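PDB 5HLJ: VP24 from White spot syndrome virus, which serves as a major protein of the viral envelope and is probably held in the membrane by a transmembrane helix. Local coordinates for residues E92-Y98 with R141-F147; R103-S109 with M166-N172. All coordinates share one frame; numbering follows the deposited sequence.

Contact 1 of 2, residues E92-Y98 with R141-F147; sequences ELYARVY and RINTLVF
Arg96 and Thr144 face each other on neighbouring antiparallel strands, on the side of the sheet that also carries Tyr94, Tyr98 and Ile142. The Arg96 chain folds back over its partners: its CB lies 3.9 Å from Ile142 CG2, CG makes the first bend (chi2 -77°), CD comes within 4.0 Å of Thr144 OG1, and a second bend (chi3 -69°) lays the guanidinium across Ile142. There NE and CZ also lie against the CG2 methyl of Ile142, which sits over one face of the group, 3.6 Å from Arg96 NH2. Arg96 NH1 donates a bent bond, in the guanidinium plane, to Thr144 OG1 at 3.0 Å. NH2 also forms a salt bridge with Asp58, so two polar partners fix the rotation of the flat group. Thr144 suits its place by having two different branches, its CG2 methyl making a CH-pi contact over the Tyr94 ring. The other face is apolar where Leu93 CB and CD2 pack against Phe147 CE2, and where Val97 CG2 meets Leu145 CB at 4.0 Å. Asn143, buried among them, returns its amide to the backbone: ND2 donates to Val97 O at 3.2 Å, an oxygen already bonded by Asn143 N at 2.8 Å, and OD1 accepts from Lys138 N. The chemistry implies an amphipathic strand pair, apolar around Leu145 and mixed around Arg96.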
loop_
_atom_site.group_PDB
_atom_site.type_symbol
_atom_site.label_atom_id
_atom_site.label_comp_id
_atom_site.label_asym_id
_atom_site.label_seq_id
_atom_site.Cartn_x
_atom_site.Cartn_y
_atom_site.Cartn_z
ATOM N N GLU A 92 17.072 9.113 -2.673
ATOM C CA GLU A 92 17.264 7.799 -2.093
ATOM C C GLU A 92 17.275 7.887 -0.571
ATOM O O GLU A 92 17.836 8.812 0.008
ATOM C CB GLU A 92 18.554 7.176 -2.626
ATOM C CG GLU A 92 18.841 5.753 -2.130
ATOM C CD GLU A 92 20.131 5.171 -2.702
ATOM O OE1 GLU A 92 20.777 5.822 -3.563
ATOM O OE2 GLU A 92 20.510 4.055 -2.285
ATOM N N LEU A 93 16.595 6.956 0.077
ATOM C CA LEU A 93 16.801 6.742 1.499
ATOM C C LEU A 93 17.906 5.693 1.645
ATOM O O LEU A 93 17.763 4.574 1.161
ATOM C CB LEU A 93 15.516 6.272 2.200
ATOM C CG LEU A 93 15.781 5.834 3.645
ATOM C CD1 LEU A 93 16.043 7.055 4.554
ATOM C CD2 LEU A 93 14.677 4.938 4.194
ATOM N N TYR A 94 19.016 6.064 2.272
ATOM C CA TYR A 94 20.073 5.104 2.546
ATOM C C TYR A 94 20.171 4.979 4.058
ATOM O O TYR A 94 20.757 5.843 4.731
ATOM C CB TYR A 94 21.413 5.540 1.923
ATOM C CG TYR A 94 22.493 4.477 2.000
ATOM C CD1 TYR A 94 22.826 3.702 0.893
ATOM C CD2 TYR A 94 23.174 4.241 3.193
ATOM C CE1 TYR A 94 23.820 2.717 0.979
ATOM C CE2 TYR A 94 24.145 3.270 3.291
ATOM C CZ TYR A 94 24.473 2.507 2.189
ATOM O OH TYR A 94 25.452 1.537 2.328
ATOM N N ALA A 95 19.581 3.915 4.597
ATOM C CA ALA A 95 19.448 3.801 6.040
ATOM C C ALA A 95 20.228 2.626 6.602
ATOM O O ALA A 95 20.393 1.602 5.941
ATOM C CB ALA A 95 17.978 3.682 6.429
ATOM N N ARG A 96 20.696 2.790 7.837
ATOM C CA ARG A 96 21.328 1.712 8.576
ATOM C C ARG A 96 20.384 1.352 9.709
ATOM O O ARG A 96 19.932 2.224 10.461
ATOM C CB ARG A 96 22.717 2.125 9.096
ATOM C CG ARG A 96 23.699 2.575 7.992
ATOM C CD ARG A 96 24.288 1.391 7.221
ATOM N NE ARG A 96 25.198 0.599 8.059
ATOM C CZ ARG A 96 25.556 -0.655 7.796
ATOM N NH1 ARG A 96 25.076 -1.269 6.722
ATOM N NH2 ARG A 96 26.374 -1.306 8.617
ATOM N N VAL A 97 20.058 0.074 9.815
ATOM C CA VAL A 97 19.041 -0.365 10.746
ATOM C C VAL A 97 19.570 -1.483 11.619
ATOM O O VAL A 97 19.909 -2.561 11.133
ATOM C CB VAL A 97 17.753 -0.846 10.018
ATOM C CG1 VAL A 97 16.682 -1.273 11.026
ATOM C CG2 VAL A 97 17.209 0.239 9.117
ATOM N N TYR A 98 19.620 -1.216 12.922
ATOM C CA TYR A 98 20.035 -2.212 13.886
ATOM C C TYR A 98 18.824 -2.982 14.397
ATOM O O TYR A 98 17.956 -2.420 15.059
ATOM C CB TYR A 98 20.792 -1.558 15.048
ATOM C CG TYR A 98 21.364 -2.535 16.050
ATOM C CD1 TYR A 98 21.939 -3.730 15.629
ATOM C CD2 TYR A 98 21.365 -2.247 17.414
ATOM C CE1 TYR A 98 22.467 -4.627 16.534
ATOM C CE2 TYR A 98 21.900 -3.143 18.333
ATOM C CZ TYR A 98 22.450 -4.327 17.889
ATOM O OH TYR A 98 22.987 -5.224 18.791
ATOM N N ARG A 141 22.382 -7.601 13.798
ATOM C CA ARG A 141 23.171 -7.059 12.721
ATOM C C ARG A 141 22.683 -5.670 12.374
ATOM O O ARG A 141 21.518 -5.334 12.605
ATOM C CB ARG A 141 23.116 -7.986 11.507
ATOM C CG ARG A 141 24.327 -7.863 10.608
ATOM C CD ARG A 141 24.209 -8.761 9.398
ATOM N NE ARG A 141 24.126 -10.179 9.762
ATOM C CZ ARG A 141 23.969 -11.157 8.871
ATOM N NH1 ARG A 141 23.895 -10.855 7.576
ATOM N NH2 ARG A 141 23.895 -12.426 9.273
ATOM N N ILE A 142 23.591 -4.844 11.867
ATOM C CA ILE A 142 23.197 -3.585 11.269
ATOM C C ILE A 142 23.001 -3.835 9.774
ATOM O O ILE A 142 23.868 -4.399 9.105
ATOM C CB ILE A 142 24.237 -2.490 11.521
ATOM C CG1 ILE A 142 24.595 -2.455 13.012
ATOM C CG2 ILE A 142 23.718 -1.131 11.075
ATOM C CD1 ILE A 142 25.577 -1.374 13.375
ATOM N N ASN A 143 21.843 -3.435 9.261
ATOM C CA ASN A 143 21.452 -3.745 7.893
ATOM C C ASN A 143 21.270 -2.491 7.061
ATOM O O ASN A 143 20.836 -1.457 7.570
ATOM C CB ASN A 143 20.146 -4.534 7.874
ATOM C CG ASN A 143 20.171 -5.744 8.781
ATOM O OD1 ASN A 143 20.437 -6.865 8.330
ATOM N ND2 ASN A 143 19.866 -5.533 10.068
ATOM N N THR A 144 21.578 -2.580 5.777
ATOM C CA THR A 144 21.262 -1.486 4.880
ATOM C C THR A 144 19.806 -1.603 4.416
ATOM O O THR A 144 19.330 -2.691 4.076
ATOM C CB THR A 144 22.237 -1.461 3.689
ATOM O OG1 THR A 144 23.536 -1.138 4.188
ATOM C CG2 THR A 144 21.839 -0.394 2.669
ATOM N N LEU A 145 19.094 -0.483 4.465
ATOM C CA LEU A 145 17.707 -0.422 4.006
ATOM C C LEU A 145 17.555 0.773 3.094
ATOM O O LEU A 145 17.926 1.885 3.468
ATOM C CB LEU A 145 16.734 -0.323 5.185
ATOM C CG LEU A 145 15.232 -0.177 4.892
ATOM C CD1 LEU A 145 14.693 -1.389 4.183
ATOM C CD2 LEU A 145 14.425 0.041 6.193
ATOM N N VAL A 146 17.052 0.554 1.881
ATOM C CA VAL A 146 16.907 1.669 0.955
ATOM C C VAL A 146 15.557 1.656 0.240
ATOM O O VAL A 146 14.941 0.607 0.040
ATOM C CB VAL A 146 18.051 1.696 -0.140
ATOM C CG1 VAL A 146 19.406 1.315 0.437
ATOM C CG2 VAL A 146 17.730 0.811 -1.311
ATOM N N PHE A 147 15.100 2.840 -0.145
ATOM C CA PHE A 147 14.069 2.950 -1.162
ATOM C C PHE A 147 14.392 4.188 -1.982
ATOM O O PHE A 147 15.085 5.101 -1.505
ATOM C CB PHE A 147 12.654 3.004 -0.551
ATOM C CG PHE A 147 12.287 4.335 0.060
ATOM C CD1 PHE A 147 11.777 5.357 -0.723
ATOM C CD2 PHE A 147 12.426 4.548 1.419
ATOM C CE1 PHE A 147 11.441 6.577 -0.167
ATOM C CE2 PHE A 147 12.081 5.767 1.985
ATOM C CZ PHE A 147 11.600 6.786 1.190
#

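Contact 2 of 2, residues R103-S109 with M166-N172; sequences RDITVDS and MRFSPGN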
loop_
_atom_site.group_PDB
_atom_site.type_symbol
_atom_site.label_atom_id
_atom_site.label_comp_id
_atom_site.label_asym_id
_atom_site.label_seq_id
_atom_site.Cartn_x
_atom_site.Cartn_y
_atom_site.Cartn_z
ATOM N N ARG A 103 14.396 -11.985 16.515
ATOM C CA ARG A 103 14.159 -12.611 15.213
ATOM C C ARG A 103 14.491 -11.725 14.031
ATOM O O ARG A 103 14.473 -10.503 14.126
ATOM C CB ARG A 103 12.709 -13.062 15.084
ATOM C CG ARG A 103 12.460 -14.428 15.655
ATOM C CD ARG A 103 11.087 -14.960 15.280
ATOM N NE ARG A 103 10.806 -14.969 13.845
ATOM C CZ ARG A 103 9.806 -15.663 13.305
ATOM N NH1 ARG A 103 9.013 -16.384 14.081
ATOM N NH2 ARG A 103 9.596 -15.648 11.995
ATOM N N ASP A 104 14.805 -12.375 12.918
ATOM C CA ASP A 104 14.856 -11.714 11.627
ATOM C C ASP A 104 13.528 -11.013 11.330
ATOM O O ASP A 104 12.456 -11.512 11.683
ATOM C CB ASP A 104 15.170 -12.726 10.531
ATOM C CG ASP A 104 16.627 -13.179 10.548
ATOM O OD1 ASP A 104 16.975 -14.062 9.734
ATOM O OD2 ASP A 104 17.432 -12.630 11.334
ATOM N N ILE A 105 13.616 -9.850 10.693
ATOM C CA ILE A 105 12.451 -9.080 10.278
ATOM C C ILE A 105 12.530 -8.796 8.789
ATOM O O ILE A 105 13.590 -8.415 8.298
ATOM C CB ILE A 105 12.368 -7.745 11.022
ATOM C CG1 ILE A 105 12.216 -7.981 12.524
ATOM C CG2 ILE A 105 11.245 -6.891 10.458
ATOM C CD1 ILE A 105 12.374 -6.729 13.324
ATOM N N THR A 106 11.435 -8.985 8.062
ATOM C CA THR A 106 11.397 -8.558 6.669
ATOM C C THR A 106 10.633 -7.236 6.560
ATOM O O THR A 106 9.542 -7.077 7.128
ATOM C CB THR A 106 10.751 -9.621 5.729
ATOM O OG1 THR A 106 11.466 -10.865 5.828
ATOM C CG2 THR A 106 10.792 -9.153 4.258
ATOM N N VAL A 107 11.222 -6.268 5.872
ATOM C CA VAL A 107 10.465 -5.092 5.479
ATOM C C VAL A 107 9.811 -5.403 4.132
ATOM O O VAL A 107 10.490 -5.497 3.118
ATOM C CB VAL A 107 11.351 -3.829 5.408
ATOM C CG1 VAL A 107 10.502 -2.587 5.135
ATOM C CG2 VAL A 107 12.100 -3.655 6.722
ATOM N N ASP A 108 8.491 -5.590 4.155
ATOM C CA ASP A 108 7.722 -6.095 3.015
ATOM C C ASP A 108 7.454 -5.063 1.954
ATOM O O ASP A 108 7.486 -5.361 0.760
ATOM C CB ASP A 108 6.371 -6.627 3.482
ATOM C CG ASP A 108 6.482 -7.909 4.220
ATOM O OD1 ASP A 108 7.141 -8.836 3.698
ATOM O OD2 ASP A 108 5.914 -7.984 5.328
ATOM N N SER A 109 7.140 -3.851 2.397
ATOM C CA SER A 109 6.697 -2.819 1.480
ATOM C C SER A 109 6.816 -1.473 2.125
ATOM O O SER A 109 6.920 -1.361 3.345
ATOM C CB SER A 109 5.249 -3.067 1.037
ATOM O OG SER A 109 4.399 -3.219 2.156
ATOM N N MET A 166 6.164 1.801 6.610
ATOM C CA MET A 166 6.867 0.546 6.348
ATOM C C MET A 166 6.112 -0.611 6.978
ATOM O O MET A 166 5.668 -0.513 8.118
ATOM C CB MET A 166 8.298 0.582 6.895
ATOM C CG MET A 166 9.143 1.716 6.362
ATOM S SD MET A 166 10.881 1.602 6.862
ATOM C CE MET A 166 10.778 2.001 8.607
ATOM N N ARG A 167 5.979 -1.716 6.257
ATOM C CA ARG A 167 5.412 -2.901 6.870
ATOM C C ARG A 167 6.502 -3.862 7.310
ATOM O O ARG A 167 7.325 -4.288 6.508
ATOM C CB ARG A 167 4.434 -3.610 5.925
ATOM C CG ARG A 167 3.818 -4.849 6.578
ATOM C CD ARG A 167 2.727 -5.494 5.725
ATOM N NE ARG A 167 2.493 -6.894 6.101
ATOM C CZ ARG A 167 1.287 -7.422 6.331
ATOM N NH1 ARG A 167 0.190 -6.662 6.242
ATOM N NH2 ARG A 167 1.169 -8.713 6.652
ATOM N N PHE A 168 6.502 -4.183 8.600
ATOM C CA PHE A 168 7.396 -5.181 9.172
ATOM C C PHE A 168 6.692 -6.522 9.305
ATOM O O PHE A 168 5.529 -6.581 9.709
ATOM C CB PHE A 168 7.894 -4.754 10.566
ATOM C CG PHE A 168 8.898 -3.635 10.556
ATOM C CD1 PHE A 168 9.167 -2.920 9.400
ATOM C CD2 PHE A 168 9.571 -3.294 11.724
ATOM C CE1 PHE A 168 10.095 -1.866 9.409
ATOM C CE2 PHE A 168 10.499 -2.266 11.745
ATOM C CZ PHE A 168 10.764 -1.546 10.580
ATOM N N SER A 169 7.399 -7.607 9.007
ATOM C CA SER A 169 6.862 -8.934 9.285
ATOM C C SER A 169 7.966 -9.877 9.774
ATOM O O SER A 169 9.141 -9.650 9.510
ATOM C CB SER A 169 6.144 -9.494 8.044
ATOM O OG SER A 169 7.019 -9.577 6.941
ATOM N N PRO A 170 7.589 -10.928 10.513
ATOM C CA PRO A 170 8.601 -11.829 11.070
ATOM C C PRO A 170 9.258 -12.703 10.020
ATOM O O PRO A 170 8.605 -13.095 9.060
ATOM C CB PRO A 170 7.799 -12.700 12.052
ATOM C CG PRO A 170 6.478 -12.012 12.219
ATOM C CD PRO A 170 6.229 -11.299 10.943
ATOM N N GLY A 171 10.536 -13.015 10.206
ATOM C CA GLY A 171 11.168 -14.042 9.401
ATOM C C GLY A 171 11.942 -13.467 8.238
ATOM O O GLY A 171 12.121 -12.246 8.127
ATOM N N ASN A 172 12.394 -14.352 7.359
ATOM C CA ASN A 172 13.333 -13.978 6.320
ATOM C C ASN A 172 13.039 -14.661 4.983
ATOM O O ASN A 172 13.836 -14.563 4.050
ATOM C CB ASN A 172 14.753 -14.304 6.786
ATOM C CG ASN A 172 14.899 -15.751 7.235
ATOM O OD1 ASN A 172 14.463 -16.670 6.546
ATOM N ND2 ASN A 172 15.484 -15.954 8.415
#
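A classic beta bulge interrupts this antiparallel strand pair, which belongs to a large mixed sheet consistent with the beta-barrel fold of related white spot virus envelope proteins. Asp108 and Ser109 together stand opposite Arg167: Asp108 N donates to Arg167 O at 2.9 Å, Arg167 N to Ser109 O at 3.1 Å, and the extra residue is accommodated by a helix-like psi of -41° at Asp108. The bulge brings the Asp108 carboxylate over the neighbouring strand, where OD2 accepts from Ser169 OG on its syn side; the 2.5 Å separation is short and its exact value doubtful. Arg167 NE makes a long salt bridge to the same oxygen, and Ile20 of a second subunit packs on both charged residues. On the opposite face Val107 CG2 lies alongside Phe168 CE1 at 3.8 Å, apolar groups suited to the interior. Towards the strand end Gly171, at a positive phi of 97° that glycine takes readily, offers its O to Thr106 OG1 at 2.8 Å. Asp104, just before its strand begins, uses both carboxylate oxygens: OD2 accepts from Lys139 N, while OD1 takes Lys138 NZ in a salt bridge and, on its anti lone pair, Asn172 ND2 at 2.7 Å.

Both contacts are antiparallel pairs in the same sheet, and their strands interleave along the chain: 90-99 is followed by 105-114, and 141-151 by 161-170. The centre of contact 1 lies about 7 Å from the centre of the chain, that of contact 2 about 13 Å, yet contact 2 has more of its residues buried, and another subunit packs against part of it. Their apolar faces meet inside the fold, Leu145 CD2 resting 3.9 Å from Met166 SD. Both pair charges within the chain. The difference lies at the subunit boundary: no other chain of the assembly touches contact 1, whereas in contact 2 Asp108 and Arg167 lie at an interface where Arg167 side chains of three copies come close.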